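Local atomic coordinates of OmpA family protein (PDB entry 7RJJ), a protein that probably binds cell-wall peptidoglycan through this C-terminal OmpA-like domain, which here holds D-alanine. Residues V46-T51 and Q89-S94; S13-G18 and R110-S115; M35-R40 and G79-S84; G42-V47 and P118-C123; W20-G25 and E69-W74. One frame throughout, in Å; residues are numbered along the deposited sequence.

Contact 1: residues V46-T51 and Q89-S94; sequences VVAGHT and QGYGES. With DAL (D-alanine), chain C.
Ala-48 and Gln-89 face each other as a parallel bridge pair, with Gly-49 and Gly-90 next in register. The amide N of Gln-89 gives a bond to Val-47 O (2.8 Å). Gly-49 N returns one to Gln-89 O (2.9 Å), and Tyr-91 N then reaches Gly-49 O almost straight at 3.0 Å. Farther along, Thr-51 N bonds Gly-92 O by a more bent path, from well above the carbonyl plane. The planes of the His-50 and Tyr-91 rings differ by only 2°, but the rings are offset and overlap little. Their closest atoms are His-50 CE1 and Tyr-91 CD2, 3.4 Å apart. Ala-48 CB sits at the edge of the tyrosine ring. Gln-89 has an extended chain with CG anti to its own N (chi1 179°), which lays OE1 3.6 Å from Val-46 CG1. A water joins His-50 ND1 to Gly-92 O. Thr-51 is itself part of the ligand pocket: its CB comes within 3.2 Å of OXT of the D-alanine. Asn-60 holds Glu-93 OE1, and Arg-67 holds His-50 O. The two parallel strands are joined through helix 57-77 as a beta-alpha-beta unit, and Val-47 packs on its Ala-68. Strand 112-117 pairs antiparallel with the other edge of strand 43-49.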
# COMPACT_ATOMS: atom_id res chain seq x y z
N VAL A 46 6.11 -6.54 -1.10
CA VAL A 46 5.81 -6.13 0.29
C VAL A 46 4.85 -4.95 0.20
O VAL A 46 5.24 -3.91 -0.35
CB VAL A 46 7.09 -5.81 1.10
CG1 VAL A 46 6.76 -5.22 2.47
CG2 VAL A 46 7.99 -7.03 1.23
N VAL A 47 3.64 -5.12 0.72
CA VAL A 47 2.58 -4.08 0.64
C VAL A 47 2.41 -3.49 2.04
O VAL A 47 1.96 -4.22 2.93
CB VAL A 47 1.27 -4.67 0.09
CG1 VAL A 47 0.26 -3.56 -0.18
CG2 VAL A 47 1.49 -5.49 -1.17
N ALA A 48 2.80 -2.23 2.22
CA ALA A 48 2.78 -1.57 3.54
C ALA A 48 1.72 -0.48 3.59
O ALA A 48 1.75 0.43 2.70
CB ALA A 48 4.15 -1.02 3.86
N GLY A 49 0.81 -0.59 4.55
CA GLY A 49 -0.25 0.42 4.73
C GLY A 49 0.15 1.47 5.76
O GLY A 49 0.96 1.17 6.68
N HIS A 50 -0.43 2.66 5.63
CA HIS A 50 -0.13 3.80 6.52
C HIS A 50 -1.42 4.56 6.82
O HIS A 50 -2.43 4.37 6.09
CB HIS A 50 0.88 4.74 5.86
CG HIS A 50 2.19 4.11 5.53
ND1 HIS A 50 3.28 4.25 6.36
CD2 HIS A 50 2.60 3.40 4.46
CE1 HIS A 50 4.32 3.62 5.83
NE2 HIS A 50 3.93 3.08 4.66
N THR A 51 -1.37 5.40 7.84
CA THR A 51 -2.55 6.23 8.23
C THR A 51 -2.07 7.64 8.57
O THR A 51 -0.85 7.83 8.70
CB THR A 51 -3.25 5.67 9.47
OG1 THR A 51 -2.43 5.90 10.61
CG2 THR A 51 -3.55 4.19 9.36
N GLN A 89 2.01 -5.55 5.43
CA GLN A 89 2.63 -4.88 6.59
C GLN A 89 1.83 -3.63 6.95
O GLN A 89 1.21 -3.06 6.04
CB GLN A 89 4.04 -4.46 6.17
CG GLN A 89 4.85 -3.74 7.23
CD GLN A 89 6.21 -3.34 6.71
OE1 GLN A 89 6.45 -3.29 5.51
NE2 GLN A 89 7.11 -3.01 7.62
N GLY A 90 1.79 -3.28 8.23
CA GLY A 90 1.12 -2.04 8.64
C GLY A 90 2.06 -1.20 9.47
O GLY A 90 2.73 -1.77 10.33
N TYR A 91 2.18 0.08 9.15
CA TYR A 91 3.00 1.03 9.94
C TYR A 91 2.10 1.94 10.78
O TYR A 91 2.64 2.78 11.52
CB TYR A 91 3.85 1.92 9.03
CG TYR A 91 5.10 1.27 8.52
CD1 TYR A 91 6.27 1.30 9.26
CD2 TYR A 91 5.12 0.63 7.30
CE1 TYR A 91 7.43 0.71 8.79
CE2 TYR A 91 6.27 0.03 6.82
CZ TYR A 91 7.43 0.09 7.56
OH TYR A 91 8.57 -0.50 7.08
N GLY A 92 0.78 1.82 10.64
CA GLY A 92 -0.09 2.73 11.41
C GLY A 92 0.21 4.17 11.06
O GLY A 92 0.42 4.46 9.86
N GLU A 93 0.29 5.04 12.08
CA GLU A 93 0.57 6.49 11.87
C GLU A 93 2.06 6.79 12.05
O GLU A 93 2.44 7.97 11.98
CB GLU A 93 -0.20 7.30 12.92
CG GLU A 93 0.29 7.02 14.34
CD GLU A 93 -0.61 7.48 15.47
OE1 GLU A 93 -1.85 7.55 15.27
OE2 GLU A 93 -0.07 7.80 16.54
N SER A 94 2.88 5.75 12.23
CA SER A 94 4.31 5.94 12.59
C SER A 94 5.17 6.60 11.50
O SER A 94 6.15 7.24 11.91
CB SER A 94 4.91 4.63 13.02
OG SER A 94 4.92 3.71 11.94
N DAL C . -6.12 8.11 11.04
CA DAL C . -7.29 8.23 10.12
CB DAL C . -8.50 7.58 10.74
C DAL C . -6.95 7.62 8.76
O DAL C . -7.84 7.34 7.96
OXT DAL C . -5.78 7.41 8.41
O HOH W 1 2.76 5.54 8.92
O HOH W 2 0.72 9.85 10.06

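Contact 2: residues S13-G18 and R110-S115; sequences SLFDTG and RRVEIS. With DAL (D-alanine), chain C.
Arg-110 swings CG anti to its carbonyl carbon (chi1 -58°) and bends at chi3 (-66°), which turns its guanidinium to the backbone of Phe-15. NE then donates to Phe-15 O at 2.9 Å. The oxygen lies in the guanidinium plane, but the donor is tilted from the carbonyl plane. Thr-17 OG1 sits over one guanidinium face, 3.4 Å from Arg-110 NH1, at an angle too poor for a hydrogen bond. A water accepts from Arg-110 NH2 and donates to Asp-16 OD1; its bond to Phe-15 O is weak. NH1 forms a salt bridge with Asp-52. The arginine is therefore held from several directions. Its aliphatic part faces the ligand, with Arg-110 CD 3.3 Å from O of the D-alanine. That same oxygen accepts a hydrogen bond from Gly-18 N (2.8 Å). The loop and the arginine together form part of the D-alanine pocket, as expected for an OmpA-like peptidoglycan-binding domain. Further in, the Phe-15 ring has Arg-110 O and Arg-111 CA at its edge. Its CE2 packs on Val-112 CG2 at 3.8 Å. Ser-13 CA makes a CA-H...O contact with Arg-110 O, while Ser-13 OG bonds Leu-108 O. Arg-110 follows helix 103-109 and leads into strand 112-117. Arg-67 of helix 57-77 touches Phe-15, Arg-110 and Val-112, and strand 43-49 pairs alongside.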
# COMPACT_ATOMS: atom_id res chain seq x y z
N SER A 13 -1.71 7.30 -2.35
CA SER A 13 -2.65 7.87 -1.40
C SER A 13 -4.07 7.65 -1.93
O SER A 13 -4.64 8.60 -2.54
CB SER A 13 -2.33 9.33 -1.17
OG SER A 13 -0.99 9.48 -0.72
N LEU A 14 -4.65 6.49 -1.64
CA LEU A 14 -5.95 6.04 -2.22
C LEU A 14 -7.05 5.93 -1.16
O LEU A 14 -8.02 5.18 -1.44
CB LEU A 14 -5.76 4.63 -2.82
CG LEU A 14 -4.54 4.41 -3.71
CD1 LEU A 14 -4.45 2.94 -4.12
CD2 LEU A 14 -4.59 5.30 -4.93
N PHE A 15 -6.96 6.65 -0.04
CA PHE A 15 -7.97 6.37 1.03
C PHE A 15 -8.49 7.62 1.74
O PHE A 15 -7.70 8.54 2.05
CB PHE A 15 -7.34 5.49 2.11
CG PHE A 15 -6.70 4.24 1.57
CD1 PHE A 15 -7.47 3.13 1.26
CD2 PHE A 15 -5.34 4.20 1.31
CE1 PHE A 15 -6.89 2.00 0.72
CE2 PHE A 15 -4.76 3.07 0.77
CZ PHE A 15 -5.53 1.97 0.48
N ASP A 16 -9.81 7.60 1.99
CA ASP A 16 -10.51 8.64 2.78
C ASP A 16 -10.39 8.24 4.25
O ASP A 16 -10.06 7.04 4.53
CB ASP A 16 -11.98 8.79 2.38
CG ASP A 16 -12.22 9.41 0.99
OD1 ASP A 16 -11.44 10.28 0.55
OD2 ASP A 16 -13.16 8.93 0.32
N THR A 17 -10.63 9.20 5.15
CA THR A 17 -10.54 9.02 6.62
C THR A 17 -11.27 7.74 7.06
O THR A 17 -12.39 7.52 6.58
CB THR A 17 -11.11 10.25 7.34
OG1 THR A 17 -10.35 11.37 6.90
CG2 THR A 17 -11.07 10.13 8.85
N GLY A 18 -10.60 6.93 7.88
CA GLY A 18 -11.14 5.70 8.51
C GLY A 18 -11.60 4.64 7.52
O GLY A 18 -12.18 3.64 7.98
N ARG A 110 -2.58 8.87 4.29
CA ARG A 110 -3.48 7.70 4.15
C ARG A 110 -3.06 7.00 2.86
O ARG A 110 -3.59 7.36 1.79
CB ARG A 110 -4.95 8.16 4.13
CG ARG A 110 -5.35 8.94 5.37
CD ARG A 110 -6.84 9.23 5.43
NE ARG A 110 -7.34 10.13 4.39
CZ ARG A 110 -7.52 11.45 4.52
NH1 ARG A 110 -7.23 12.06 5.65
NH2 ARG A 110 -7.99 12.16 3.51
N ARG A 111 -2.16 6.02 2.96
CA ARG A 111 -1.61 5.48 1.70
C ARG A 111 -1.06 4.06 1.85
O ARG A 111 -1.01 3.52 2.97
CB ARG A 111 -0.45 6.40 1.32
CG ARG A 111 0.77 6.21 2.21
CD ARG A 111 1.79 7.32 2.10
NE ARG A 111 3.06 6.91 2.71
CZ ARG A 111 3.35 7.02 4.00
NH1 ARG A 111 2.47 7.51 4.85
NH2 ARG A 111 4.53 6.62 4.43
N VAL A 112 -0.64 3.50 0.72
CA VAL A 112 0.05 2.19 0.68
C VAL A 112 1.34 2.38 -0.13
O VAL A 112 1.33 3.13 -1.12
CB VAL A 112 -0.85 1.09 0.10
CG1 VAL A 112 -0.05 -0.07 -0.46
CG2 VAL A 112 -1.89 0.62 1.11
N GLU A 113 2.42 1.75 0.35
CA GLU A 113 3.76 1.74 -0.28
C GLU A 113 4.06 0.29 -0.68
O GLU A 113 3.70 -0.61 0.12
CB GLU A 113 4.82 2.21 0.72
CG GLU A 113 4.61 3.61 1.28
CD GLU A 113 4.95 4.76 0.35
OE1 GLU A 113 5.36 4.50 -0.81
OE2 GLU A 113 4.85 5.93 0.81
N ILE A 114 4.63 0.08 -1.86
CA ILE A 114 4.98 -1.30 -2.32
C ILE A 114 6.49 -1.36 -2.54
O ILE A 114 7.06 -0.43 -3.16
CB ILE A 114 4.18 -1.69 -3.57
CG1 ILE A 114 2.67 -1.72 -3.29
CG2 ILE A 114 4.66 -3.02 -4.14
CD1 ILE A 114 1.80 -1.94 -4.50
N SER A 115 7.12 -2.40 -2.00
CA SER A 115 8.57 -2.64 -2.21
C SER A 115 8.71 -4.03 -2.84
O SER A 115 8.03 -4.96 -2.35
CB SER A 115 9.34 -2.55 -0.94
OG SER A 115 9.23 -1.27 -0.36
N DAL C . -6.12 8.11 11.04
CA DAL C . -7.29 8.23 10.12
CB DAL C . -8.50 7.58 10.74
C DAL C . -6.95 7.62 8.76
O DAL C . -7.84 7.34 7.96
OXT DAL C . -5.78 7.41 8.41
O HOH W 3 -9.20 11.32 0.99

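Contact 3: residues M35-R40 and G79-S84; sequences MDIKAR and GDVPDS
Lys-38 and Val-81 make the nearest backbone approach, with their CA atoms 8.1 Å apart, so side chains span the gap between helix 27-38 and a loop. The lysine does most of this. Its chain bends at chi2 (-69°) and is extended from there to the amine, which carries NZ across to Gly-79 O. The hydrogen bond is 2.7 Å long and lies nearly along the C=O axis. Gly-79 is in the turn after helix 57-77, and Asp-80 follows it with a positive phi. The amine is bound by a backbone carbonyl rather than a carboxylate, which probably helps to stabilise its charge; Asp-80 OD1 is 6.2 Å from Lys-38 NZ. The lysine also packs on the loop. Lys-38 CE lies 3.9 Å from Val-81 CG2, the two side chains running antiparallel alongside. On the buried side Ile-37 CG2 meets Val-81 CG2 at 4.1 Å, the two side chains crossing at about a right angle. Both Ile-37 and Val-81 rest on Ile-45 of strand 43-49, and Ile-37 also touches Leu-116 of strand 112-117. The contact joins helix 27-38 to the loop between helix 57-77 and strand 86-90, at one end of the sheet.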
# COMPACT_ATOMS: atom_id res chain seq x y z
N MSE A 35 1.81 -2.67 -13.34
CA MSE A 35 2.74 -2.81 -14.45
C MSE A 35 4.16 -3.00 -13.89
O MSE A 35 4.90 -3.87 -14.36
CB MSE A 35 2.61 -1.62 -15.41
CG MSE A 35 1.70 -1.91 -16.58
SE MSE A 35 1.00 -0.31 -17.44
CE MSE A 35 1.01 1.29 -16.31
N ASP A 36 4.51 -2.22 -12.86
CA ASP A 36 5.82 -2.34 -12.23
C ASP A 36 5.98 -3.75 -11.64
O ASP A 36 7.09 -4.32 -11.74
CB ASP A 36 6.05 -1.28 -11.16
CG ASP A 36 6.15 0.15 -11.69
OD1 ASP A 36 6.52 0.31 -12.85
OD2 ASP A 36 5.86 1.08 -10.92
N ILE A 37 4.91 -4.29 -11.05
CA ILE A 37 4.91 -5.68 -10.48
C ILE A 37 5.08 -6.70 -11.61
O ILE A 37 5.89 -7.65 -11.43
CB ILE A 37 3.63 -5.93 -9.65
CG1 ILE A 37 3.70 -5.20 -8.30
CG2 ILE A 37 3.39 -7.43 -9.45
CD1 ILE A 37 2.39 -5.03 -7.58
N LYS A 38 4.38 -6.50 -12.73
CA LYS A 38 4.40 -7.47 -13.86
C LYS A 38 5.80 -7.52 -14.47
O LYS A 38 6.15 -8.59 -14.99
CB LYS A 38 3.33 -7.10 -14.90
CG LYS A 38 1.90 -7.27 -14.42
CD LYS A 38 1.51 -8.71 -14.21
CE LYS A 38 0.14 -8.87 -13.58
NZ LYS A 38 -0.32 -10.28 -13.63
N ALA A 39 6.58 -6.44 -14.37
CA ALA A 39 7.93 -6.42 -14.96
C ALA A 39 8.91 -7.21 -14.08
O ALA A 39 10.04 -7.45 -14.56
CB ALA A 39 8.39 -5.00 -15.15
N ARG A 40 8.51 -7.61 -12.87
CA ARG A 40 9.45 -8.35 -11.99
C ARG A 40 8.77 -9.60 -11.45
O ARG A 40 8.52 -9.73 -10.26
CB ARG A 40 9.99 -7.41 -10.90
CG ARG A 40 10.18 -5.98 -11.40
CD ARG A 40 11.38 -5.23 -10.86
NE ARG A 40 12.59 -5.76 -11.48
CZ ARG A 40 13.73 -5.09 -11.63
NH1 ARG A 40 14.77 -5.69 -12.21
NH2 ARG A 40 13.84 -3.84 -11.23
N GLY A 79 -5.52 -7.77 -10.91
CA GLY A 79 -4.22 -7.83 -11.60
C GLY A 79 -3.69 -9.24 -11.83
O GLY A 79 -2.58 -9.36 -12.46
N ASP A 80 -4.52 -10.25 -11.46
CA ASP A 80 -4.15 -11.68 -11.67
C ASP A 80 -2.73 -11.98 -11.17
O ASP A 80 -2.05 -12.81 -11.80
CB ASP A 80 -4.29 -12.09 -13.14
CG ASP A 80 -5.73 -12.16 -13.60
OD1 ASP A 80 -6.46 -11.16 -13.42
OD2 ASP A 80 -6.13 -13.24 -14.11
N VAL A 81 -2.29 -11.33 -10.10
CA VAL A 81 -0.96 -11.63 -9.49
C VAL A 81 -1.17 -12.78 -8.50
O VAL A 81 -2.09 -12.72 -7.69
CB VAL A 81 -0.37 -10.38 -8.80
CG1 VAL A 81 0.99 -10.67 -8.17
CG2 VAL A 81 -0.27 -9.20 -9.76
N PRO A 82 -0.37 -13.87 -8.54
CA PRO A 82 -0.55 -14.99 -7.61
C PRO A 82 -0.57 -14.53 -6.14
O PRO A 82 0.21 -13.67 -5.78
CB PRO A 82 0.62 -15.93 -7.92
CG PRO A 82 0.99 -15.60 -9.36
CD PRO A 82 0.72 -14.12 -9.51
N ASP A 83 -1.43 -15.14 -5.33
CA ASP A 83 -1.59 -14.75 -3.91
C ASP A 83 -0.28 -14.89 -3.12
O ASP A 83 -0.05 -14.07 -2.25
CB ASP A 83 -2.76 -15.51 -3.30
CG ASP A 83 -3.13 -15.09 -1.89
OD1 ASP A 83 -2.34 -15.37 -0.99
OD2 ASP A 83 -4.21 -14.52 -1.70
N SER A 84 0.53 -15.90 -3.43
CA SER A 84 1.76 -16.12 -2.63
C SER A 84 2.80 -15.01 -2.86
O SER A 84 3.77 -14.97 -2.09
CB SER A 84 2.37 -17.47 -2.91
OG SER A 84 2.85 -17.56 -4.23

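Contact 4: residues G42-V47 and P118-C123; sequences GWLIVV and PQVDAC
Trp-43 and Pro-118 make a CH-pi contact. Pro-118 CB sits 3.6 Å from the centroid of the tryptophan six-membered ring, only 2° off its normal. The rest of the proline ring follows the same face, with Pro-118 CD 3.5 Å from Trp-43 CZ3. The indole reaches it although the Trp-43 CB points away from the loop.

Apolar contacts come next, around Leu-44. Its CG stands anti to the backbone N (chi1 179°), and the two methyls divide the work. CD2 meets Val-120 CG1 at 3.9 Å, and the side chains cross at a slant. Leu-44 CD1 lies 3.8 Å from Ala-122 CB. The same alanine methyl also touches Leu-44 CA.

Close backbone packing is seen at Gly-42. Gly-42 CA is 3.5 Å from Cys-123 C. Cys-123 SG lies near the same CA.

Polar links are made by water. One water donates to Gly-42 O at 2.6 Å and, weakly, to Asp-121 OD1.

Outside the two segments, Cys-123 is tied by a disulfide to Cys-85, just before strand 86-90. Ala-122 O also accepts a hydrogen bond from Ser-84 OG. The tail after strand 112-117 thus folds back over the start of strand 43-49. Between the segments the contact is mainly apolar, with one water link that is weak on the Asp-121 side; the disulfide to Cys-85 and the Ser-84 bond fix the tail from outside.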
# COMPACT_ATOMS: atom_id res chain seq x y z
N GLY A 42 7.94 -13.00 -9.75
CA GLY A 42 8.61 -13.82 -8.72
C GLY A 42 9.22 -13.04 -7.58
O GLY A 42 9.69 -13.69 -6.63
N TRP A 43 9.25 -11.70 -7.66
CA TRP A 43 9.80 -10.91 -6.53
C TRP A 43 8.76 -10.84 -5.41
O TRP A 43 7.55 -10.78 -5.74
CB TRP A 43 10.17 -9.50 -7.00
CG TRP A 43 11.36 -9.40 -7.91
CD1 TRP A 43 11.65 -10.17 -9.00
CD2 TRP A 43 12.34 -8.36 -7.88
NE1 TRP A 43 12.80 -9.71 -9.60
CE2 TRP A 43 13.24 -8.60 -8.94
CE3 TRP A 43 12.56 -7.26 -7.04
CZ2 TRP A 43 14.34 -7.78 -9.18
CZ3 TRP A 43 13.65 -6.46 -7.28
CH2 TRP A 43 14.52 -6.71 -8.34
N LEU A 44 9.19 -10.86 -4.15
CA LEU A 44 8.23 -10.66 -3.04
C LEU A 44 7.67 -9.23 -3.13
O LEU A 44 8.49 -8.28 -3.23
CB LEU A 44 8.91 -10.87 -1.68
CG LEU A 44 8.02 -10.66 -0.46
CD1 LEU A 44 6.95 -11.74 -0.37
CD2 LEU A 44 8.84 -10.62 0.82
N ILE A 45 6.35 -9.10 -3.06
CA ILE A 45 5.65 -7.79 -3.14
C ILE A 45 5.31 -7.41 -1.70
O ILE A 45 4.35 -7.99 -1.14
CB ILE A 45 4.39 -7.86 -4.04
CG1 ILE A 45 4.70 -8.48 -5.40
CG2 ILE A 45 3.74 -6.48 -4.18
CD1 ILE A 45 3.46 -8.83 -6.19
N VAL A 46 6.11 -6.54 -1.10
CA VAL A 46 5.81 -6.13 0.29
C VAL A 46 4.85 -4.95 0.20
O VAL A 46 5.24 -3.91 -0.35
CB VAL A 46 7.09 -5.81 1.10
CG1 VAL A 46 6.76 -5.22 2.47
CG2 VAL A 46 7.99 -7.03 1.23
N VAL A 47 3.64 -5.12 0.72
CA VAL A 47 2.58 -4.08 0.64
C VAL A 47 2.41 -3.49 2.04
O VAL A 47 1.96 -4.22 2.93
CB VAL A 47 1.27 -4.67 0.09
CG1 VAL A 47 0.26 -3.56 -0.18
CG2 VAL A 47 1.49 -5.49 -1.17
N PRO A 118 13.83 -9.04 -4.19
CA PRO A 118 14.27 -10.20 -4.96
C PRO A 118 14.85 -11.37 -4.15
O PRO A 118 14.76 -12.50 -4.63
CB PRO A 118 15.35 -9.60 -5.87
CG PRO A 118 15.92 -8.45 -5.07
CD PRO A 118 14.75 -7.90 -4.29
N GLN A 119 15.38 -11.11 -2.95
CA GLN A 119 16.07 -12.18 -2.16
C GLN A 119 15.07 -13.21 -1.61
O GLN A 119 15.53 -14.30 -1.22
CB GLN A 119 16.86 -11.60 -0.97
CG GLN A 119 17.89 -10.55 -1.35
CD GLN A 119 17.31 -9.17 -1.59
OE1 GLN A 119 16.12 -8.92 -1.37
NE2 GLN A 119 18.16 -8.26 -2.00
N VAL A 120 13.78 -12.90 -1.57
CA VAL A 120 12.76 -13.84 -1.01
C VAL A 120 11.97 -14.46 -2.17
O VAL A 120 11.47 -13.70 -3.03
CB VAL A 120 11.85 -13.11 -0.01
CG1 VAL A 120 10.71 -14.00 0.48
CG2 VAL A 120 12.63 -12.55 1.17
N ASP A 121 11.92 -15.79 -2.25
CA ASP A 121 11.13 -16.44 -3.34
C ASP A 121 9.67 -16.25 -2.93
O ASP A 121 9.39 -16.24 -1.71
CB ASP A 121 11.61 -17.87 -3.62
CG ASP A 121 11.08 -18.48 -4.91
OD1 ASP A 121 9.92 -18.20 -5.27
OD2 ASP A 121 11.85 -19.19 -5.59
N ALA A 122 8.79 -15.96 -3.89
CA ALA A 122 7.38 -15.69 -3.53
C ALA A 122 6.45 -16.20 -4.63
O ALA A 122 5.26 -16.39 -4.34
CB ALA A 122 7.21 -14.21 -3.30
N CYS A 123 6.96 -16.37 -5.84
CA CYS A 123 6.13 -16.82 -6.99
C CYS A 123 7.00 -16.93 -8.24
O CYS A 123 7.86 -17.82 -8.27
CB CYS A 123 4.93 -15.90 -7.20
SG CYS A 123 5.26 -14.13 -6.99
O HOH W 4 10.63 -16.10 -6.77

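Contact 5: residues W20-G25 and E69-W74; sequences WVLKPG and ESVRDW
Leu-22 points into the side of helix 57-77, at a loop-on-helix contact within the alpha/beta fold of the OmpA-like domain. The loop runs from strand 7-8 to helix 27-38. Leu-22 has CG anti to its carbonyl carbon (chi1 -64°), and its two methyls part over the helix. CD1 goes to Trp-74, 3.8 Å from Trp-74 CB. The leucine and tryptophan side chains cross at about a right angle. CD2 turns to the other neighbour and lies 3.9 Å from Val-71 CG2, again with the side chains nearly perpendicular. CD1 also passes 3.9 Å from Ser-70 O. The leucine thus touches residues on successive turns of the helix.

Trp-20 lies beside Ser-70 in a different way. The serine oxygen is at the edge of the indole and in its plane, with Trp-20 CD1 3.6 Å from Ser-70 OG. With CG between backbone N and carbonyl carbon (chi1 58°), the indole lies with its CD1 edge beside the serine. Its ring also makes a cation-pi contact with Lys-66, one turn earlier in the helix. The nearest atoms of the Trp-20 side chain and the D-alanine are about 8 Å apart.

Leu-30 of helix 27-38 touches both Leu-22 and Trp-74, and Leu-14 and Phe-15 also pack on Leu-22. On the inner side Val-71 meets Val-112 and Ile-114 of strand 112-117. The contact therefore lies where this loop and two helices meet. Its polar link is the hydrogen bond from Ser-70 OG to Trp-20 O, 2.6 Å long, with the hydroxyl above the carbonyl plane.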
# COMPACT_ATOMS: atom_id res chain seq x y z
N TRP A 20 -10.76 1.83 4.26
CA TRP A 20 -9.70 0.96 3.72
C TRP A 20 -10.08 0.55 2.30
O TRP A 20 -9.26 -0.10 1.64
CB TRP A 20 -9.44 -0.25 4.64
CG TRP A 20 -10.63 -1.13 4.88
CD1 TRP A 20 -11.04 -2.20 4.14
CD2 TRP A 20 -11.57 -1.01 5.97
NE1 TRP A 20 -12.18 -2.74 4.68
CE2 TRP A 20 -12.52 -2.04 5.81
CE3 TRP A 20 -11.70 -0.13 7.05
CZ2 TRP A 20 -13.58 -2.22 6.69
CZ3 TRP A 20 -12.75 -0.30 7.92
CH2 TRP A 20 -13.68 -1.33 7.74
N VAL A 21 -11.29 0.91 1.86
CA VAL A 21 -11.73 0.62 0.46
C VAL A 21 -10.97 1.57 -0.46
O VAL A 21 -10.63 2.69 -0.01
CB VAL A 21 -13.25 0.77 0.28
CG1 VAL A 21 -14.01 -0.35 0.98
CG2 VAL A 21 -13.74 2.14 0.71
N LEU A 22 -10.68 1.13 -1.68
CA LEU A 22 -9.93 1.97 -2.65
C LEU A 22 -10.87 3.07 -3.16
O LEU A 22 -11.80 2.74 -3.91
CB LEU A 22 -9.39 1.06 -3.75
CG LEU A 22 -8.37 0.03 -3.25
CD1 LEU A 22 -8.12 -1.06 -4.27
CD2 LEU A 22 -7.07 0.71 -2.86
N LYS A 23 -10.63 4.32 -2.74
CA LYS A 23 -11.52 5.48 -3.06
C LYS A 23 -11.67 5.65 -4.57
O LYS A 23 -10.83 5.19 -5.36
CB LYS A 23 -10.97 6.79 -2.48
CG LYS A 23 -9.75 7.36 -3.21
CD LYS A 23 -9.27 8.71 -2.68
CE LYS A 23 -8.07 9.22 -3.45
NZ LYS A 23 -7.60 10.53 -2.96
N PRO A 24 -12.73 6.34 -5.02
CA PRO A 24 -12.92 6.60 -6.45
C PRO A 24 -11.70 7.30 -7.07
O PRO A 24 -11.10 8.12 -6.39
CB PRO A 24 -14.13 7.55 -6.49
CG PRO A 24 -14.88 7.26 -5.20
CD PRO A 24 -13.81 6.90 -4.19
N GLY A 25 -11.35 6.93 -8.31
CA GLY A 25 -10.22 7.55 -9.04
C GLY A 25 -8.88 6.95 -8.66
O GLY A 25 -7.86 7.64 -8.85
N GLU A 69 -4.14 -4.77 2.74
CA GLU A 69 -4.93 -5.94 2.25
C GLU A 69 -5.82 -5.54 1.07
O GLU A 69 -5.98 -6.37 0.17
CB GLU A 69 -5.74 -6.55 3.39
CG GLU A 69 -4.87 -7.22 4.44
CD GLU A 69 -5.62 -7.67 5.68
OE1 GLU A 69 -6.80 -7.29 5.83
OE2 GLU A 69 -5.02 -8.38 6.50
N SER A 70 -6.40 -4.33 1.08
CA SER A 70 -7.26 -3.88 -0.06
C SER A 70 -6.43 -3.82 -1.35
O SER A 70 -6.94 -4.25 -2.40
CB SER A 70 -7.91 -2.54 0.21
OG SER A 70 -8.88 -2.63 1.25
N VAL A 71 -5.22 -3.27 -1.27
CA VAL A 71 -4.30 -3.17 -2.45
C VAL A 71 -3.86 -4.59 -2.84
O VAL A 71 -3.93 -4.89 -4.04
CB VAL A 71 -3.12 -2.23 -2.16
CG1 VAL A 71 -2.06 -2.27 -3.23
CG2 VAL A 71 -3.60 -0.80 -1.96
N ARG A 72 -3.48 -5.43 -1.88
CA ARG A 72 -3.10 -6.82 -2.21
C ARG A 72 -4.26 -7.47 -2.97
O ARG A 72 -4.04 -7.99 -4.09
CB ARG A 72 -2.80 -7.65 -0.95
CG ARG A 72 -2.61 -9.14 -1.21
CD ARG A 72 -2.74 -9.95 0.06
NE ARG A 72 -4.11 -9.87 0.56
CZ ARG A 72 -4.48 -10.10 1.81
NH1 ARG A 72 -3.59 -10.42 2.73
NH2 ARG A 72 -5.75 -9.97 2.14
N ASP A 73 -5.47 -7.36 -2.42
CA ASP A 73 -6.68 -7.99 -3.02
C ASP A 73 -6.89 -7.48 -4.45
O ASP A 73 -7.24 -8.29 -5.33
CB ASP A 73 -7.94 -7.72 -2.19
CG ASP A 73 -8.00 -8.40 -0.84
OD1 ASP A 73 -7.05 -9.13 -0.49
OD2 ASP A 73 -9.02 -8.20 -0.14
N TRP A 74 -6.69 -6.18 -4.68
CA TRP A 74 -6.88 -5.64 -6.05
C TRP A 74 -5.85 -6.25 -7.00
O TRP A 74 -6.19 -6.73 -8.08
CB TRP A 74 -6.81 -4.11 -6.05
CG TRP A 74 -7.20 -3.48 -7.35
CD1 TRP A 74 -8.43 -2.98 -7.68
CD2 TRP A 74 -6.36 -3.27 -8.50
NE1 TRP A 74 -8.41 -2.46 -8.94
CE2 TRP A 74 -7.16 -2.64 -9.48
CE3 TRP A 74 -5.02 -3.56 -8.80
CZ2 TRP A 74 -6.65 -2.29 -10.73
CZ3 TRP A 74 -4.53 -3.21 -10.04
CH2 TRP A 74 -5.33 -2.59 -10.99

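From the N terminus, segment 13-18 opens contact 2, which closes the longest loop at 110-115. Contacts 1, 3 and 5 all nest inside that loop. Contact 5 starts at 20-25 and closes on helix 57-77. Contact 3 starts at the end of helix 27-38 and closes after helix 57-77, so it crosses contact 5. Contacts 4 and 1 both start on strand 43-49. Contact 1 closes at 89-94 and crosses contacts 3 and 5. Contact 4 runs on to the C-terminal tail and crosses contacts 2, 3 and 5. Contacts 1 and 2 meet at the D-alanine end of the sheet; contacts 3 and 4 join at the other end.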